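Local coordinates for protein TSC1 N-terminal domain (Chaetomium thermophilum, PDB 7A0M) that probably binds phosphoinositides of the lysosomal membrane as part of the TSC complex, which controls mTORC1 signalling through its GTPase-activating activity, at residues B[244-249]-B[318-323]. Numbering follows the deposited sequence.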
ATOM      1  N   THR B 244      11.419  -6.777  27.791  1.00 60.88           N
ATOM      2  CA  THR B 244      12.814  -6.767  27.363  1.00 53.03           C
ATOM      3  C   THR B 244      12.923  -6.781  25.843  1.00 57.25           C
ATOM      4  O   THR B 244      13.667  -5.989  25.253  1.00 55.38           O
ATOM      5  CB  THR B 244      13.556  -7.961  27.962  1.00 50.01           C
ATOM      6  OG1 THR B 244      13.364  -7.982  29.382  1.00 44.04           O
ATOM      7  CG2 THR B 244      15.044  -7.869  27.660  1.00 46.71           C
ATOM      8  N   VAL B 245      12.192  -7.689  25.192  1.00 58.59           N
ATOM      9  CA  VAL B 245      12.262  -7.810  23.737  1.00 50.07           C
ATOM     10  C   VAL B 245      11.781  -6.528  23.067  1.00 50.82           C
ATOM     11  O   VAL B 245      12.324  -6.105  22.038  1.00 52.82           O
ATOM     12  CB  VAL B 245      11.454  -9.035  23.270  1.00 50.20           C
ATOM     13  CG1 VAL B 245      11.436  -9.117  21.758  1.00 50.22           C
ATOM     14  CG2 VAL B 245      12.031 -10.308  23.870  1.00 46.82           C
ATOM     15  N   ASN B 246      10.762  -5.883  23.642  1.00 50.72           N
ATOM     16  CA  ASN B 246      10.264  -4.637  23.068  1.00 50.69           C
ATOM     17  C   ASN B 246      11.306  -3.529  23.158  1.00 54.33           C
ATOM     18  O   ASN B 246      11.460  -2.739  22.219  1.00 60.16           O
ATOM     19  CB  ASN B 246       8.972  -4.215  23.767  1.00 54.67           C
ATOM     20  CG  ASN B 246       8.293  -3.049  23.078  1.00 59.91           C
ATOM     21  OD1 ASN B 246       7.800  -3.178  21.957  1.00 67.57           O
ATOM     22  ND2 ASN B 246       8.259  -1.903  23.747  1.00 62.56           N
ATOM     23  N   LEU B 247      12.024  -3.448  24.281  1.00 54.44           N
ATOM     24  CA  LEU B 247      13.128  -2.498  24.391  1.00 57.57           C
ATOM     25  C   LEU B 247      14.195  -2.769  23.338  1.00 54.42           C
ATOM     26  O   LEU B 247      14.657  -1.848  22.653  1.00 51.57           O
ATOM     27  CB  LEU B 247      13.733  -2.554  25.793  1.00 59.79           C
ATOM     28  CG  LEU B 247      12.970  -1.843  26.909  1.00 57.80           C
ATOM     29  CD1 LEU B 247      13.738  -1.940  28.215  1.00 56.44           C
ATOM     30  CD2 LEU B 247      12.715  -0.390  26.541  1.00 56.03           C
ATOM     31  N   ALA B 248      14.610  -4.032  23.205  1.00 44.97           N
ATOM     32  CA  ALA B 248      15.593  -4.393  22.188  1.00 38.79           C
ATOM     33  C   ALA B 248      15.099  -4.047  20.789  1.00 42.70           C
ATOM     34  O   ALA B 248      15.883  -3.617  19.934  1.00 51.47           O
ATOM     35  CB  ALA B 248      15.926  -5.881  22.283  1.00 44.80           C
ATOM     36  N   LEU B 249      13.801  -4.226  20.537  1.00 44.00           N
ATOM     37  CA  LEU B 249      13.265  -3.928  19.214  1.00 43.70           C
ATOM     38  C   LEU B 249      13.278  -2.429  18.941  1.00 32.18           C
ATOM     39  O   LEU B 249      13.571  -2.000  17.820  1.00 44.33           O
ATOM     40  CB  LEU B 249      11.849  -4.490  19.081  1.00 39.84           C
ATOM     41  CG  LEU B 249      11.304  -4.552  17.653  1.00 47.42           C
ATOM     42  CD1 LEU B 249      12.175  -5.458  16.795  1.00 34.37           C
ATOM     43  CD2 LEU B 249       9.861  -5.029  17.648  1.00 49.29           C
ATOM     44  N   HIS B 318       0.992  -9.997  25.957  1.00 81.64           N
ATOM     45  CA  HIS B 318       0.957 -11.084  24.984  1.00 86.55           C
ATOM     46  C   HIS B 318       1.348 -10.652  23.576  1.00 77.12           C
ATOM     47  O   HIS B 318       1.362 -11.491  22.670  1.00 78.57           O
ATOM     48  CB  HIS B 318      -0.440 -11.716  24.967  1.00101.93           C
ATOM     49  CG  HIS B 318      -0.853 -12.290  26.286  1.00122.08           C
ATOM     50  ND1 HIS B 318      -0.066 -13.181  26.985  1.00126.98           N
ATOM     51  CD2 HIS B 318      -1.957 -12.090  27.044  1.00127.49           C
ATOM     52  CE1 HIS B 318      -0.672 -13.513  28.110  1.00129.96           C
ATOM     53  NE2 HIS B 318      -1.821 -12.864  28.171  1.00130.52           N
ATOM     54  N   SER B 319       1.661  -9.375  23.367  1.00 70.07           N
ATOM     55  CA  SER B 319       2.077  -8.898  22.058  1.00 67.36           C
ATOM     56  C   SER B 319       3.163  -7.843  22.214  1.00 58.88           C
ATOM     57  O   SER B 319       3.205  -7.112  23.206  1.00 67.86           O
ATOM     58  CB  SER B 319       0.894  -8.321  21.268  1.00 60.82           C
ATOM     59  OG  SER B 319       0.373  -7.163  21.896  1.00 66.06           O
ATOM     60  N   VAL B 320       4.041  -7.772  21.218  1.00 54.39           N
ATOM     61  CA  VAL B 320       5.152  -6.826  21.214  1.00 50.43           C
ATOM     62  C   VAL B 320       4.645  -5.506  20.638  1.00 53.31           C
ATOM     63  O   VAL B 320       4.262  -5.469  19.458  1.00 51.49           O
ATOM     64  CB  VAL B 320       6.340  -7.358  20.405  1.00 55.58           C
ATOM     65  CG1 VAL B 320       7.514  -6.396  20.490  1.00 55.66           C
ATOM     66  CG2 VAL B 320       6.737  -8.743  20.900  1.00 48.76           C
ATOM     67  N   PRO B 321       4.620  -4.421  21.420  1.00 60.66           N
ATOM     68  CA  PRO B 321       4.018  -3.172  20.918  1.00 55.83           C
ATOM     69  C   PRO B 321       4.717  -2.585  19.702  1.00 49.91           C
ATOM     70  O   PRO B 321       4.048  -2.027  18.824  1.00 55.26           O
ATOM     71  CB  PRO B 321       4.113  -2.234  22.130  1.00 56.34           C
ATOM     72  CG  PRO B 321       4.188  -3.142  23.312  1.00 61.78           C
ATOM     73  CD  PRO B 321       4.962  -4.341  22.849  1.00 63.10           C
ATOM     74  N   TYR B 322       6.041  -2.686  19.622  1.00 41.52           N
ATOM     75  CA  TYR B 322       6.802  -2.041  18.561  1.00 36.43           C
ATOM     76  C   TYR B 322       6.930  -2.900  17.308  1.00 42.12           C
ATOM     77  O   TYR B 322       7.674  -2.529  16.392  1.00 42.23           O
ATOM     78  CB  TYR B 322       8.193  -1.654  19.070  1.00 43.46           C
ATOM     79  CG  TYR B 322       8.656  -0.292  18.603  1.00 52.18           C
ATOM     80  CD1 TYR B 322       8.019   0.863  19.037  1.00 59.48           C
ATOM     81  CD2 TYR B 322       9.732  -0.160  17.736  1.00 53.72           C
ATOM     82  CE1 TYR B 322       8.435   2.112  18.616  1.00 65.91           C
ATOM     83  CE2 TYR B 322      10.157   1.085  17.309  1.00 57.61           C
ATOM     84  CZ  TYR B 322       9.505   2.216  17.752  1.00 57.60           C
ATOM     85  OH  TYR B 322       9.924   3.458  17.332  1.00 63.35           O
ATOM     86  N   LEU B 323       6.234  -4.034  17.249  1.00 48.08           N
ATOM     87  CA  LEU B 323       6.278  -4.872  16.053  1.00 46.84           C
ATOM     88  C   LEU B 323       5.828  -4.157  14.781  1.00 58.01           C
ATOM     89  O   LEU B 323       6.480  -4.355  13.741  1.00 55.72           O
ATOM     90  CB  LEU B 323       5.450  -6.143  16.283  1.00 42.53           C
ATOM     91  CG  LEU B 323       5.430  -7.154  15.133  1.00 41.39           C
ATOM     92  CD1 LEU B 323       6.840  -7.633  14.812  1.00 45.40           C
ATOM     93  CD2 LEU B 323       4.524  -8.330  15.461  1.00 45.68           C
TER
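Asn246 lays its side-chain amide against the ring of Pro321, the two groups crossing at a slant, with CG of the asparagine 3.6 Å from CD of the proline. With CG anti to the backbone N (chi1 -171°), OD1 reaches the turn and becomes the main point of grip. It accepts a hydrogen bond from the backbone N of Tyr322, 3.0 Å away; the donor lies in the carbonyl plane, with a C=O...N angle of 160°, although the bond is bent to 146° at the hydrogen. Carbon atoms crowd round the same oxygen: CD of Pro321 comes to 3.2 Å and CB of Tyr322 to 3.3 Å, while CG1 of Val320 packs against it as well.

Val320 to Leu323 form a type I beta turn, and Tyr322 is the N-cap residue of helix 323-333. The asparagine thus takes up a backbone N-H at the very start of that helix. About one helical turn further along, Leu249 adds apolar contacts. Its CD2 methyl lies 3.9 Å from CG1 of Val320 and also meets CB of Tyr322 and that residue's carbonyl, with O at 3.6 Å.

Within the all-helical N-terminal domain of TSC1, the contact joins helix 242-255 to the end of the long, partly unmodelled connection between helices 267-278 and 323-333. Leu277 of helix 267-278 touches Val245, Leu249 and Leu323, and so joins both sides of the contact. Leu236 of helix 228-238 also packs on Val245 and Leu249, and on Ala248, while Phe206 of helix 199-214 lies against Leu247 and Ala248.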